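Local atomic coordinates of periplasmic binding protein (Veillonella parvula, PDB entry 4LJS), a protein that probably binds a ligand in the periplasm, perhaps an iron-siderophore, haem or vitamin B12 as its relatives do, for delivery to an ABC importer. Residues V247-V252 with H285-L290; F199-G204 with I251-E256; S38-V43 with L133-I138; A42-V47 with R163-N168. All blocks are in the same frame, centred on the assembly; numbering follows the deposited sequence.

Contact 1 (V247-V252 with H285-L290)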
loop_
_atom_site.group_PDB
_atom_site.type_symbol
_atom_site.label_atom_id
_atom_site.label_comp_id
_atom_site.label_asym_id
_atom_site.label_seq_id
_atom_site.Cartn_x
_atom_site.Cartn_y
_atom_site.Cartn_z
ATOM N N VAL A 247 -18.705 3.641 -12.562
ATOM C CA VAL A 247 -18.046 2.489 -11.949
ATOM C C VAL A 247 -17.808 2.742 -10.455
ATOM O O VAL A 247 -17.359 3.819 -10.056
ATOM C CB VAL A 247 -16.713 2.143 -12.670
ATOM C CG1 VAL A 247 -15.810 3.369 -12.770
ATOM C CG2 VAL A 247 -15.989 1.005 -11.971
ATOM N N ILE A 248 -18.146 1.756 -9.629
ATOM C CA ILE A 248 -17.919 1.849 -8.197
ATOM C C ILE A 248 -16.792 0.925 -7.776
ATOM O O ILE A 248 -16.768 -0.251 -8.137
ATOM C CB ILE A 248 -19.169 1.456 -7.405
ATOM C CG1 ILE A 248 -20.300 2.449 -7.669
ATOM C CG2 ILE A 248 -18.854 1.381 -5.908
ATOM C CD1 ILE A 248 -21.608 2.066 -7.012
ATOM N N PHE A 249 -15.854 1.458 -7.011
ATOM C CA PHE A 249 -14.847 0.614 -6.387
ATOM C C PHE A 249 -15.171 0.419 -4.914
ATOM O O PHE A 249 -15.282 1.386 -4.154
ATOM C CB PHE A 249 -13.451 1.187 -6.604
ATOM C CG PHE A 249 -13.032 1.183 -8.044
ATOM C CD1 PHE A 249 -12.570 0.015 -8.640
ATOM C CD2 PHE A 249 -13.146 2.323 -8.818
ATOM C CE1 PHE A 249 -12.201 -0.007 -9.964
ATOM C CE2 PHE A 249 -12.770 2.311 -10.147
ATOM C CZ PHE A 249 -12.298 1.144 -10.723
ATOM N N LEU A 250 -15.363 -0.838 -4.535
ATOM C CA LEU A 250 -15.616 -1.202 -3.144
ATOM C C LEU A 250 -14.307 -1.558 -2.450
ATOM O O LEU A 250 -13.733 -2.626 -2.685
ATOM C CB LEU A 250 -16.578 -2.387 -3.063
ATOM C CG LEU A 250 -18.013 -2.166 -3.545
ATOM C CD1 LEU A 250 -18.854 -3.406 -3.269
ATOM C CD2 LEU A 250 -18.628 -0.940 -2.885
ATOM N N ILE A 251 -13.838 -0.657 -1.598
ATOM C CA ILE A 251 -12.601 -0.876 -0.861
ATOM C C ILE A 251 -12.832 -1.795 0.338
ATOM O O ILE A 251 -13.753 -1.582 1.126
ATOM C CB ILE A 251 -11.975 0.464 -0.435
ATOM C CG1 ILE A 251 -11.601 1.269 -1.685
ATOM C CG2 ILE A 251 -10.753 0.240 0.446
ATOM C CD1 ILE A 251 -11.176 2.689 -1.410
ATOM N N VAL A 252 -12.008 -2.834 0.456
ATOM C CA VAL A 252 -12.176 -3.820 1.521
ATOM C C VAL A 252 -10.901 -3.987 2.324
ATOM O O VAL A 252 -9.834 -4.233 1.756
ATOM C CB VAL A 252 -12.546 -5.206 0.970
ATOM C CG1 VAL A 252 -13.006 -6.126 2.116
ATOM C CG2 VAL A 252 -13.614 -5.087 -0.097
ATOM N N HIS A 285 -16.660 -3.197 -8.425
ATOM C CA HIS A 285 -15.535 -4.102 -8.239
ATOM C C HIS A 285 -14.871 -3.939 -6.881
ATOM O O HIS A 285 -14.820 -2.835 -6.330
ATOM C CB HIS A 285 -14.497 -3.874 -9.338
ATOM C CG HIS A 285 -15.094 -3.677 -10.695
ATOM N ND1 HIS A 285 -15.475 -4.729 -11.502
ATOM C CD2 HIS A 285 -15.379 -2.548 -11.389
ATOM C CE1 HIS A 285 -15.967 -4.256 -12.632
ATOM N NE2 HIS A 285 -15.922 -2.936 -12.589
ATOM N N PHE A 286 -14.354 -5.049 -6.361
ATOM C CA PHE A 286 -13.598 -5.045 -5.117
ATOM C C PHE A 286 -12.226 -4.411 -5.325
ATOM O O PHE A 286 -11.581 -4.631 -6.348
ATOM C CB PHE A 286 -13.421 -6.476 -4.603
ATOM C CG PHE A 286 -14.640 -7.033 -3.923
ATOM C CD1 PHE A 286 -15.263 -6.330 -2.902
ATOM C CD2 PHE A 286 -15.162 -8.263 -4.304
ATOM C CE1 PHE A 286 -16.382 -6.847 -2.260
ATOM C CE2 PHE A 286 -16.282 -8.786 -3.670
ATOM C CZ PHE A 286 -16.895 -8.075 -2.647
ATOM N N LEU A 287 -11.788 -3.626 -4.347
ATOM C CA LEU A 287 -10.464 -3.020 -4.377
ATOM C C LEU A 287 -9.837 -3.169 -2.989
ATOM O O LEU A 287 -10.287 -2.546 -2.026
ATOM C CB LEU A 287 -10.566 -1.546 -4.787
ATOM C CG LEU A 287 -9.295 -0.690 -4.883
ATOM C CD1 LEU A 287 -8.268 -1.294 -5.832
ATOM C CD2 LEU A 287 -9.646 0.737 -5.314
ATOM N N PRO A 288 -8.809 -4.023 -2.873
ATOM C CA PRO A 288 -8.217 -4.270 -1.553
ATOM C C PRO A 288 -7.560 -3.023 -0.967
ATOM O O PRO A 288 -6.800 -2.332 -1.652
ATOM C CB PRO A 288 -7.179 -5.374 -1.820
ATOM C CG PRO A 288 -6.946 -5.354 -3.301
ATOM C CD PRO A 288 -8.220 -4.870 -3.924
ATOM N N LEU A 289 -7.887 -2.742 0.293
ATOM C CA LEU A 289 -7.310 -1.633 1.037
ATOM C C LEU A 289 -5.786 -1.707 1.034
ATOM O O LEU A 289 -5.104 -0.687 0.888
ATOM C CB LEU A 289 -7.840 -1.631 2.479
ATOM C CG LEU A 289 -7.485 -0.439 3.373
ATOM C CD1 LEU A 289 -7.932 0.875 2.738
ATOM C CD2 LEU A 289 -8.109 -0.596 4.757
ATOM N N LEU A 290 -5.252 -2.918 1.167
ATOM C CA LEU A 290 -3.798 -3.107 1.195
ATOM C C LEU A 290 -3.116 -2.647 -0.100
ATOM O O LEU A 290 -1.894 -2.531 -0.156
ATOM C CB LEU A 290 -3.433 -4.570 1.532
ATOM C CG LEU A 290 -3.829 -5.725 0.590
ATOM C CD1 LEU A 290 -2.922 -5.803 -0.633
ATOM C CD2 LEU A 290 -3.828 -7.079 1.324
HETATM O O HOH W 1 -7.095 -5.452 1.852
#
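His285 is gripped twice by the neighbouring parallel strand: its N-H goes to the carbonyl oxygen of Ile248 (N to O 3.0 Å), and its own O receives Leu250 N at 2.7 Å. Its imidazole meets Val247 edge-on, with Val247 CG2 lying in the ring plane 3.7 Å from His285 CD2.

Leu287 repeats the pattern two residues on, giving its N-H to Leu250 O and taking that of Val252 on its O, 3.0 Å from Val252 N. With CG anti to the backbone N (chi1 180°), Leu287 sets CD2 4.0 Å from Phe249 CB and runs alongside Ile251, both side chains pointing the same way.

Val252 faces the other side of the sheet together with Leu250 and Phe286, and its CG2 packs tightly on Phe286 CD1 at 3.5 Å. Past the end of strand 285-288, Val252 O still holds Leu289 N at 2.9 Å and also accepts from a water, which in turn takes the N-H of Leu290.

Helix 299-310 lies against the Leu287 face through Ser302 and Ile305, helix 260-268 against Leu250 and Phe286 through Met264, and strand 196-203 pairs along the second edge of strand 247-252.

Contact 2 (F199-G204 with I251-E256)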
loop_
_atom_site.group_PDB
_atom_site.type_symbol
_atom_site.label_atom_id
_atom_site.label_comp_id
_atom_site.label_asym_id
_atom_site.label_seq_id
_atom_site.Cartn_x
_atom_site.Cartn_y
_atom_site.Cartn_z
ATOM N N PHE A 199 -15.128 5.738 -5.176
ATOM C CA PHE A 199 -14.407 4.833 -4.287
ATOM C C PHE A 199 -15.012 4.898 -2.894
ATOM O O PHE A 199 -15.020 5.957 -2.259
ATOM C CB PHE A 199 -12.930 5.206 -4.202
ATOM C CG PHE A 199 -12.213 5.160 -5.519
ATOM C CD1 PHE A 199 -12.282 6.228 -6.403
ATOM C CD2 PHE A 199 -11.454 4.058 -5.867
ATOM C CE1 PHE A 199 -11.611 6.190 -7.613
ATOM C CE2 PHE A 199 -10.781 4.010 -7.075
ATOM C CZ PHE A 199 -10.864 5.078 -7.953
ATOM N N ILE A 200 -15.524 3.768 -2.425
ATOM C CA ILE A 200 -16.111 3.702 -1.093
ATOM C C ILE A 200 -15.747 2.411 -0.380
ATOM O O ILE A 200 -15.502 1.386 -1.019
ATOM C CB ILE A 200 -17.651 3.820 -1.129
ATOM C CG1 ILE A 200 -18.236 2.866 -2.174
ATOM C CG2 ILE A 200 -18.068 5.251 -1.420
ATOM C CD1 ILE A 200 -19.717 2.620 -2.015
ATOM N N GLU A 201 -15.701 2.476 0.948
ATOM C CA GLU A 201 -15.582 1.284 1.780
ATOM C C GLU A 201 -16.870 1.137 2.562
ATOM O O GLU A 201 -17.396 2.115 3.094
ATOM C CB GLU A 201 -14.392 1.374 2.749
ATOM C CG GLU A 201 -14.320 0.194 3.728
ATOM C CD GLU A 201 -13.136 0.251 4.691
ATOM O OE1 GLU A 201 -12.475 1.311 4.780
ATOM O OE2 GLU A 201 -12.873 -0.778 5.359
ATOM N N VAL A 202 -17.387 -0.085 2.623
ATOM C CA VAL A 202 -18.622 -0.336 3.348
ATOM C C VAL A 202 -18.341 -0.672 4.805
ATOM O O VAL A 202 -17.594 -1.602 5.105
ATOM C CB VAL A 202 -19.436 -1.467 2.707
ATOM C CG1 VAL A 202 -20.591 -1.868 3.616
ATOM C CG2 VAL A 202 -19.942 -1.031 1.343
ATOM N N GLN A 203 -18.937 0.108 5.702
ATOM C CA GLN A 203 -18.809 -0.113 7.133
ATOM C C GLN A 203 -20.192 -0.120 7.752
ATOM O O GLN A 203 -20.783 0.936 7.988
ATOM C CB GLN A 203 -17.950 0.975 7.770
ATOM C CG GLN A 203 -16.467 0.791 7.522
ATOM C CD GLN A 203 -15.907 -0.404 8.272
ATOM O OE1 GLN A 203 -16.238 -0.632 9.438
ATOM N NE2 GLN A 203 -15.062 -1.176 7.606
ATOM N N GLY A 204 -20.705 -1.318 8.009
ATOM C CA GLY A 204 -22.072 -1.469 8.462
ATOM C C GLY A 204 -23.017 -1.070 7.348
ATOM O O GLY A 204 -22.958 -1.611 6.241
ATOM N N ILE A 251 -13.838 -0.657 -1.598
ATOM C CA ILE A 251 -12.601 -0.876 -0.861
ATOM C C ILE A 251 -12.832 -1.795 0.338
ATOM O O ILE A 251 -13.753 -1.582 1.126
ATOM C CB ILE A 251 -11.975 0.464 -0.435
ATOM C CG1 ILE A 251 -11.601 1.269 -1.685
ATOM C CG2 ILE A 251 -10.753 0.240 0.446
ATOM C CD1 ILE A 251 -11.176 2.689 -1.410
ATOM N N VAL A 252 -12.008 -2.834 0.456
ATOM C CA VAL A 252 -12.176 -3.820 1.521
ATOM C C VAL A 252 -10.901 -3.987 2.324
ATOM O O VAL A 252 -9.834 -4.233 1.756
ATOM C CB VAL A 252 -12.546 -5.206 0.970
ATOM C CG1 VAL A 252 -13.006 -6.126 2.116
ATOM C CG2 VAL A 252 -13.614 -5.087 -0.097
ATOM N N SER A 253 -11.018 -3.871 3.643
ATOM C CA SER A 253 -9.873 -4.031 4.527
ATOM C C SER A 253 -9.574 -5.502 4.783
ATOM O O SER A 253 -10.412 -6.367 4.527
ATOM C CB SER A 253 -10.121 -3.330 5.860
ATOM O OG SER A 253 -11.203 -3.930 6.542
ATOM N N ASP A 254 -8.400 -5.802 5.297
ATOM C CA ASP A 254 -8.090 -7.206 5.467
ATOM C C ASP A 254 -8.970 -8.071 6.411
ATOM O O ASP A 254 -9.365 -9.125 5.990
ATOM C CB ASP A 254 -6.575 -7.525 5.511
ATOM C CG ASP A 254 -5.790 -6.667 6.471
ATOM O OD1 ASP A 254 -6.363 -5.892 7.239
ATOM O OD2 ASP A 254 -4.573 -6.807 6.467
ATOM N N GLY A 255 -9.300 -7.666 7.639
ATOM C CA GLY A 255 -10.148 -8.542 8.425
ATOM C C GLY A 255 -11.494 -8.815 7.792
ATOM O O GLY A 255 -12.120 -9.843 8.061
ATOM N N GLU A 256 -11.926 -7.907 6.922
ATOM C CA GLU A 256 -13.271 -7.969 6.365
ATOM C C GLU A 256 -13.366 -8.697 5.028
ATOM O O GLU A 256 -14.388 -8.626 4.352
ATOM C CB GLU A 256 -13.877 -6.569 6.297
ATOM C CG GLU A 256 -14.093 -5.989 7.691
ATOM C CD GLU A 256 -13.990 -4.485 7.729
ATOM O OE1 GLU A 256 -14.349 -3.841 6.723
ATOM O OE2 GLU A 256 -13.540 -3.948 8.764
HETATM O O HOH W 2 -16.318 -2.064 1.595
#
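Ile200, within strand 196-203, and Ile251, near the end of the parallel strand 247-252, are joined by one good backbone bond, Ile251 N to Ile200 O at 2.7 Å and 165°. At Val202, two residues past Ile200, the direct bond gives way: its N is 4.2 Å from Ile251 O, and a water fills in, taking the N-H of Val202 and donating to Ile251 O at 2.7 Å.

Beside that carbonyl runs the side chain of Glu201. With its CG anti to the backbone N (chi1 175°) and the chain extended beyond, it passes CG within 3.2 Å of Ile251 O and carries its carboxylate on toward Glu256. There OE2 of Glu201 and OE1 of Glu256 come to 3.7 Å, their two planes turned 32° apart. Gln203 bends at chi2 to bring its amide to both carboxylates. Its NE2 bonds Glu201 OE2 at 3.2 Å, arriving from above that carboxylate's plane, and reaches both oxygens of Glu256 weakly, the nearer being OE1 at 2.9 Å. On the same face of the sheet as Glu201, Ile251 CD1 rests on Phe199 CB.

Two like charges therefore sit close, eased by one shared amide and by Arg208, which forms a salt bridge with Glu201 OE1, an oxygen that Tyr210 OH also bonds. Such closeness would tend to raise the pKa of one carboxylate, an effect that Arg208 and the shared amide probably offset.

Contact 3 (S38-V43 with L133-I138)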
loop_
_atom_site.group_PDB
_atom_site.type_symbol
_atom_site.label_atom_id
_atom_site.label_comp_id
_atom_site.label_asym_id
_atom_site.label_seq_id
_atom_site.Cartn_x
_atom_site.Cartn_y
_atom_site.Cartn_z
ATOM N N SER A 38 19.099 9.956 7.789
ATOM C CA SER A 38 19.790 8.737 8.175
ATOM C C SER A 38 20.829 8.386 7.128
ATOM O O SER A 38 20.576 8.507 5.927
ATOM C CB SER A 38 18.794 7.589 8.315
ATOM O OG SER A 38 17.765 7.944 9.217
ATOM N N THR A 39 21.998 7.957 7.586
ATOM C CA THR A 39 23.070 7.568 6.681
ATOM C C THR A 39 23.370 6.079 6.794
ATOM O O THR A 39 23.546 5.550 7.888
ATOM C CB THR A 39 24.348 8.385 6.932
ATOM O OG1 THR A 39 24.106 9.756 6.596
ATOM C CG2 THR A 39 25.486 7.864 6.079
ATOM N N TYR A 40 23.414 5.413 5.647
ATOM C CA TYR A 40 23.658 3.980 5.586
ATOM C C TYR A 40 25.006 3.698 4.928
ATOM O O TYR A 40 25.222 4.078 3.778
ATOM C CB TYR A 40 22.549 3.306 4.784
ATOM C CG TYR A 40 21.173 3.469 5.377
ATOM C CD1 TYR A 40 20.438 4.637 5.181
ATOM C CD2 TYR A 40 20.594 2.445 6.123
ATOM C CE1 TYR A 40 19.167 4.782 5.724
ATOM C CE2 TYR A 40 19.330 2.580 6.666
ATOM C CZ TYR A 40 18.624 3.748 6.471
ATOM O OH TYR A 40 17.367 3.878 7.018
ATOM N N THR A 41 25.909 3.039 5.653
ATOM C CA THR A 41 27.218 2.689 5.102
ATOM C C THR A 41 27.278 1.236 4.618
ATOM O O THR A 41 28.264 0.812 4.015
ATOM C CB THR A 41 28.353 2.923 6.120
ATOM O OG1 THR A 41 28.063 2.214 7.334
ATOM C CG2 THR A 41 28.509 4.409 6.418
ATOM N N ALA A 42 26.220 0.480 4.890
ATOM C CA ALA A 42 26.136 -0.910 4.461
ATOM C C ALA A 42 24.673 -1.326 4.375
ATOM O O ALA A 42 23.813 -0.758 5.052
ATOM C CB ALA A 42 26.902 -1.816 5.426
ATOM N N VAL A 43 24.387 -2.312 3.532
ATOM C CA VAL A 43 23.038 -2.857 3.423
ATOM C C VAL A 43 22.668 -3.498 4.762
ATOM O O VAL A 43 23.430 -4.295 5.293
ATOM C CB VAL A 43 22.951 -3.903 2.284
ATOM C CG1 VAL A 43 21.564 -4.510 2.210
ATOM C CG2 VAL A 43 23.333 -3.270 0.948
ATOM N N LEU A 133 22.908 2.010 17.222
ATOM C CA LEU A 133 23.487 1.785 15.893
ATOM C C LEU A 133 22.542 1.114 14.888
ATOM O O LEU A 133 22.963 0.294 14.070
ATOM C CB LEU A 133 24.807 1.021 15.987
ATOM C CG LEU A 133 25.925 1.843 16.631
ATOM C CD1 LEU A 133 27.210 1.072 16.610
ATOM C CD2 LEU A 133 26.084 3.174 15.908
ATOM N N ALA A 134 21.266 1.474 14.956
ATOM C CA ALA A 134 20.293 1.017 13.978
ATOM C C ALA A 134 19.656 2.223 13.313
ATOM O O ALA A 134 19.719 3.343 13.828
ATOM C CB ALA A 134 19.226 0.161 14.636
ATOM N N ASN A 135 19.049 1.987 12.160
ATOM C CA ASN A 135 18.324 3.028 11.451
ATOM C C ASN A 135 16.826 2.780 11.452
ATOM O O ASN A 135 16.368 1.654 11.674
ATOM C CB ASN A 135 18.846 3.144 10.024
ATOM C CG ASN A 135 20.179 3.833 9.969
ATOM O OD1 ASN A 135 20.325 4.942 10.484
ATOM N ND2 ASN A 135 21.173 3.175 9.384
ATOM N N VAL A 136 16.068 3.844 11.210
ATOM C CA VAL A 136 14.610 3.764 11.122
ATOM C C VAL A 136 14.157 4.420 9.815
ATOM O O VAL A 136 14.635 5.495 9.457
ATOM C CB VAL A 136 13.940 4.477 12.315
ATOM C CG1 VAL A 136 12.420 4.571 12.126
ATOM C CG2 VAL A 136 14.288 3.767 13.624
ATOM N N TYR A 137 13.271 3.748 9.089
ATOM C CA TYR A 137 12.655 4.345 7.915
ATOM C C TYR A 137 11.141 4.309 8.061
ATOM O O TYR A 137 10.565 3.268 8.375
ATOM C CB TYR A 137 13.087 3.650 6.619
ATOM C CG TYR A 137 12.477 4.301 5.401
ATOM C CD1 TYR A 137 12.975 5.506 4.919
ATOM C CD2 TYR A 137 11.388 3.732 4.748
ATOM C CE1 TYR A 137 12.420 6.126 3.812
ATOM C CE2 TYR A 137 10.818 4.350 3.628
ATOM C CZ TYR A 137 11.340 5.546 3.170
ATOM O OH TYR A 137 10.790 6.175 2.069
ATOM N N ILE A 138 10.513 5.457 7.829
ATOM C CA ILE A 138 9.082 5.632 8.045
ATOM C C ILE A 138 8.360 5.939 6.726
ATOM O O ILE A 138 8.795 6.802 5.963
ATOM C CB ILE A 138 8.851 6.767 9.069
ATOM C CG1 ILE A 138 9.387 6.334 10.438
ATOM C CG2 ILE A 138 7.375 7.150 9.156
ATOM C CD1 ILE A 138 9.455 7.451 11.462
HETATM O O HOH W 3 17.759 6.373 11.113
HETATM O O HOH W 4 21.806 7.459 10.802
HETATM O O HOH W 5 15.837 6.060 7.220
#
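Ser38 and Tyr40 meet Asn135 where strands 38-40 and 135-138 cross at 118°, their axes 7.9 Å apart at closest, too far for a shared ladder.

Asn135 lies over one face of the Tyr40 ring, the two side chains sliding past each other in opposite directions. Its ND2 is 3.3 Å from Tyr40 CE2, and its CB sits 3.4 Å from Tyr40 OH, so the asparagine spans the ring from CD2 to the phenol oxygen. The amide is tilted 49° to the ring rather than stacked flat on it. Tyr40 CG is anti to the carbonyl carbon (chi1 -61°), which sends the ring across to strand 135-138.

Waters do the polar work. One donates to Asn135 OD1 at 3.0 Å and to Ser38 OG while accepting from Val136 N; a second donates to OD1 of Asn135 at 2.9 Å and takes the N-H of Thr39. A third, in the plane of the Tyr40 ring at its edge, lies 2.7 Å from Tyr40 OH and donates to Val136 O. A leucine in place of Tyr40 would probably leave that water without its phenol partner and Asn135 without the flat surface beneath it.

The chemistry is that of a hydrated join: the N-terminal hairpin, strands 19-29 and 34-40, meets the edge strand of the parallel sheet through one aromatic face and a bridging water network.

Contact 4 (A42-V47 with R163-N168)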
loop_
_atom_site.group_PDB
_atom_site.type_symbol
_atom_site.label_atom_id
_atom_site.label_comp_id
_atom_site.label_asym_id
_atom_site.label_seq_id
_atom_site.Cartn_x
_atom_site.Cartn_y
_atom_site.Cartn_z
ATOM N N ALA A 42 26.220 0.480 4.890
ATOM C CA ALA A 42 26.136 -0.910 4.461
ATOM C C ALA A 42 24.673 -1.326 4.375
ATOM O O ALA A 42 23.813 -0.758 5.052
ATOM C CB ALA A 42 26.902 -1.816 5.426
ATOM N N VAL A 43 24.387 -2.312 3.532
ATOM C CA VAL A 43 23.038 -2.857 3.423
ATOM C C VAL A 43 22.668 -3.498 4.762
ATOM O O VAL A 43 23.430 -4.295 5.293
ATOM C CB VAL A 43 22.951 -3.903 2.284
ATOM C CG1 VAL A 43 21.564 -4.510 2.210
ATOM C CG2 VAL A 43 23.333 -3.270 0.948
ATOM N N PRO A 44 21.510 -3.127 5.322
ATOM C CA PRO A 44 21.061 -3.701 6.599
ATOM C C PRO A 44 21.065 -5.225 6.546
ATOM O O PRO A 44 20.778 -5.802 5.497
ATOM C CB PRO A 44 19.618 -3.192 6.729
ATOM C CG PRO A 44 19.587 -1.935 5.933
ATOM C CD PRO A 44 20.558 -2.142 4.785
ATOM N N GLU A 45 21.395 -5.872 7.658
ATOM C CA GLU A 45 21.431 -7.327 7.684
ATOM C C GLU A 45 20.276 -7.926 8.470
ATOM O O GLU A 45 19.927 -9.087 8.282
ATOM C CB GLU A 45 22.776 -7.824 8.228
ATOM C CG GLU A 45 23.841 -7.876 7.147
ATOM C CD GLU A 45 25.250 -8.003 7.690
ATOM O OE1 GLU A 45 25.440 -8.657 8.738
ATOM O OE2 GLU A 45 26.171 -7.440 7.058
ATOM N N ARG A 46 19.682 -7.127 9.346
ATOM C CA ARG A 46 18.657 -7.613 10.259
ATOM C C ARG A 46 17.520 -6.605 10.345
ATOM O O ARG A 46 17.570 -5.657 11.131
ATOM C CB ARG A 46 19.256 -7.856 11.648
ATOM C CG ARG A 46 20.304 -8.961 11.683
ATOM C CD ARG A 46 20.817 -9.210 13.096
ATOM N NE ARG A 46 19.743 -9.648 13.980
ATOM C CZ ARG A 46 19.297 -10.900 14.060
ATOM N NH1 ARG A 46 18.308 -11.196 14.891
ATOM N NH2 ARG A 46 19.831 -11.854 13.307
ATOM N N VAL A 47 16.495 -6.818 9.535
ATOM C CA VAL A 47 15.422 -5.845 9.394
ATOM C C VAL A 47 14.177 -6.275 10.165
ATOM O O VAL A 47 13.758 -7.432 10.103
ATOM C CB VAL A 47 15.069 -5.653 7.909
ATOM C CG1 VAL A 47 13.972 -4.594 7.737
ATOM C CG2 VAL A 47 16.319 -5.293 7.120
ATOM N N ARG A 163 17.530 2.231 -2.529
ATOM C CA ARG A 163 18.843 2.778 -2.191
ATOM C C ARG A 163 19.424 2.126 -0.930
ATOM O O ARG A 163 20.616 1.817 -0.871
ATOM C CB ARG A 163 18.786 4.298 -2.006
ATOM C CG ARG A 163 18.423 5.086 -3.247
ATOM C CD ARG A 163 18.471 6.587 -2.966
ATOM N NE ARG A 163 19.832 7.044 -2.687
ATOM C CZ ARG A 163 20.132 8.133 -1.984
ATOM N NH1 ARG A 163 19.163 8.882 -1.470
ATOM N NH2 ARG A 163 21.402 8.471 -1.785
ATOM N N ILE A 164 18.583 1.929 0.076
ATOM C CA ILE A 164 19.023 1.322 1.327
ATOM C C ILE A 164 19.568 -0.096 1.103
ATOM O O ILE A 164 20.589 -0.468 1.677
ATOM C CB ILE A 164 17.891 1.327 2.386
ATOM C CG1 ILE A 164 17.582 2.762 2.827
ATOM C CG2 ILE A 164 18.262 0.474 3.599
ATOM C CD1 ILE A 164 16.437 2.870 3.831
ATOM N N PHE A 165 18.916 -0.865 0.234
ATOM C CA PHE A 165 19.298 -2.261 0.016
ATOM C C PHE A 165 20.173 -2.513 -1.193
ATOM O O PHE A 165 20.337 -3.663 -1.606
ATOM C CB PHE A 165 18.053 -3.141 -0.056
ATOM C CG PHE A 165 17.375 -3.304 1.263
ATOM C CD1 PHE A 165 17.788 -4.279 2.139
ATOM C CD2 PHE A 165 16.362 -2.447 1.645
ATOM C CE1 PHE A 165 17.181 -4.421 3.369
ATOM C CE2 PHE A 165 15.751 -2.583 2.869
ATOM C CZ PHE A 165 16.163 -3.568 3.736
ATOM N N ASN A 166 20.742 -1.444 -1.743
ATOM C CA ASN A 166 21.478 -1.507 -3.005
ATOM C C ASN A 166 20.723 -2.262 -4.107
ATOM O O ASN A 166 21.294 -3.103 -4.806
ATOM C CB ASN A 166 22.872 -2.112 -2.805
ATOM C CG ASN A 166 23.799 -1.810 -3.967
ATOM O OD1 ASN A 166 23.738 -0.729 -4.551
ATOM N ND2 ASN A 166 24.645 -2.770 -4.321
ATOM N N ARG A 167 19.432 -1.971 -4.241
ATOM C CA ARG A 167 18.603 -2.602 -5.263
ATOM C C ARG A 167 17.964 -1.516 -6.114
ATOM O O ARG A 167 16.751 -1.489 -6.309
ATOM C CB ARG A 167 17.522 -3.489 -4.628
ATOM C CG ARG A 167 18.059 -4.735 -3.922
ATOM C CD ARG A 167 18.629 -5.754 -4.899
ATOM N NE ARG A 167 19.010 -6.988 -4.219
ATOM C CZ ARG A 167 19.151 -8.162 -4.826
ATOM N NH1 ARG A 167 18.938 -8.257 -6.132
ATOM N NH2 ARG A 167 19.499 -9.240 -4.130
ATOM N N ASN A 168 18.797 -0.613 -6.610
ATOM C CA ASN A 168 18.313 0.532 -7.367
ATOM C C ASN A 168 17.736 0.127 -8.709
ATOM O O ASN A 168 16.693 0.630 -9.116
ATOM C CB ASN A 168 19.436 1.556 -7.542
ATOM C CG ASN A 168 19.971 2.035 -6.217
ATOM O OD1 ASN A 168 19.264 2.711 -5.465
ATOM N ND2 ASN A 168 21.211 1.665 -5.902
#
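Val43 straddles the end of helix 151-164 with its two methyls. CG1, anti to the backbone N (chi1 178°), touches Phe165 CD1 at 3.8 Å, while CG2 reaches Asn166 CB at 4.0 Å. Cut back to an alanine, this position would probably lose both touches and leave one side of the Phe165 ring less firmly held.

Pro44 follows and turns its ring toward the helix end. Its CG packs crosswise on Ile164 CG2 at 3.6 Å, and its CD lies 3.5 Å from Ile164 O. The same CD stands over one face of the Phe165 ring, 4.3 Å above the plane and offset toward the rim.

Glu45 and Arg46 carry the chain onward, their backbone N-H groups bonded to the carboxylate of Asp109. Val47 then comes back to the phenyl group, setting CG2 in the ring plane, 3.8 Å from Phe165 CZ. Phe165 is thus met by Pro44 over a face and by Val47 at its edge.

The helix ends here in a Schellman motif: Asn166, at positive phi (48°), is the C-prime residue, with Arg167 N bonded to Gly162 O.

Around this apolar patch, Leu110 of strand 110-113 touches Pro44, Ile164 and Phe165, Ile58 of helix 52-60 packs on Val47 and Phe165, and Ile26 of strand 19-29 touches Ile164.

Overall arrangement
The four contacts form two clusters on opposite sides of the chain's centre. Contacts 3 and 4, their centres 9 Å apart, share Ala42 and Val43 and touch where Tyr40 OH packs on Ile164 CD1; they tie the N-terminal hairpin and the following loop to the parallel sheet and helix 151-164. Contacts 1 and 2, centres 7 Å apart, share strand 247-252 in the mixed sheet, where the Phe249 and Phe199 rings also stack. The centres of contacts in different clusters lie about 33 to 35 Å apart, and contacts 3 and 4 close before the others open. Helix 168-188 comes between them in sequence, consistent with the two-lobed, helix-linked architecture of this binding-protein family.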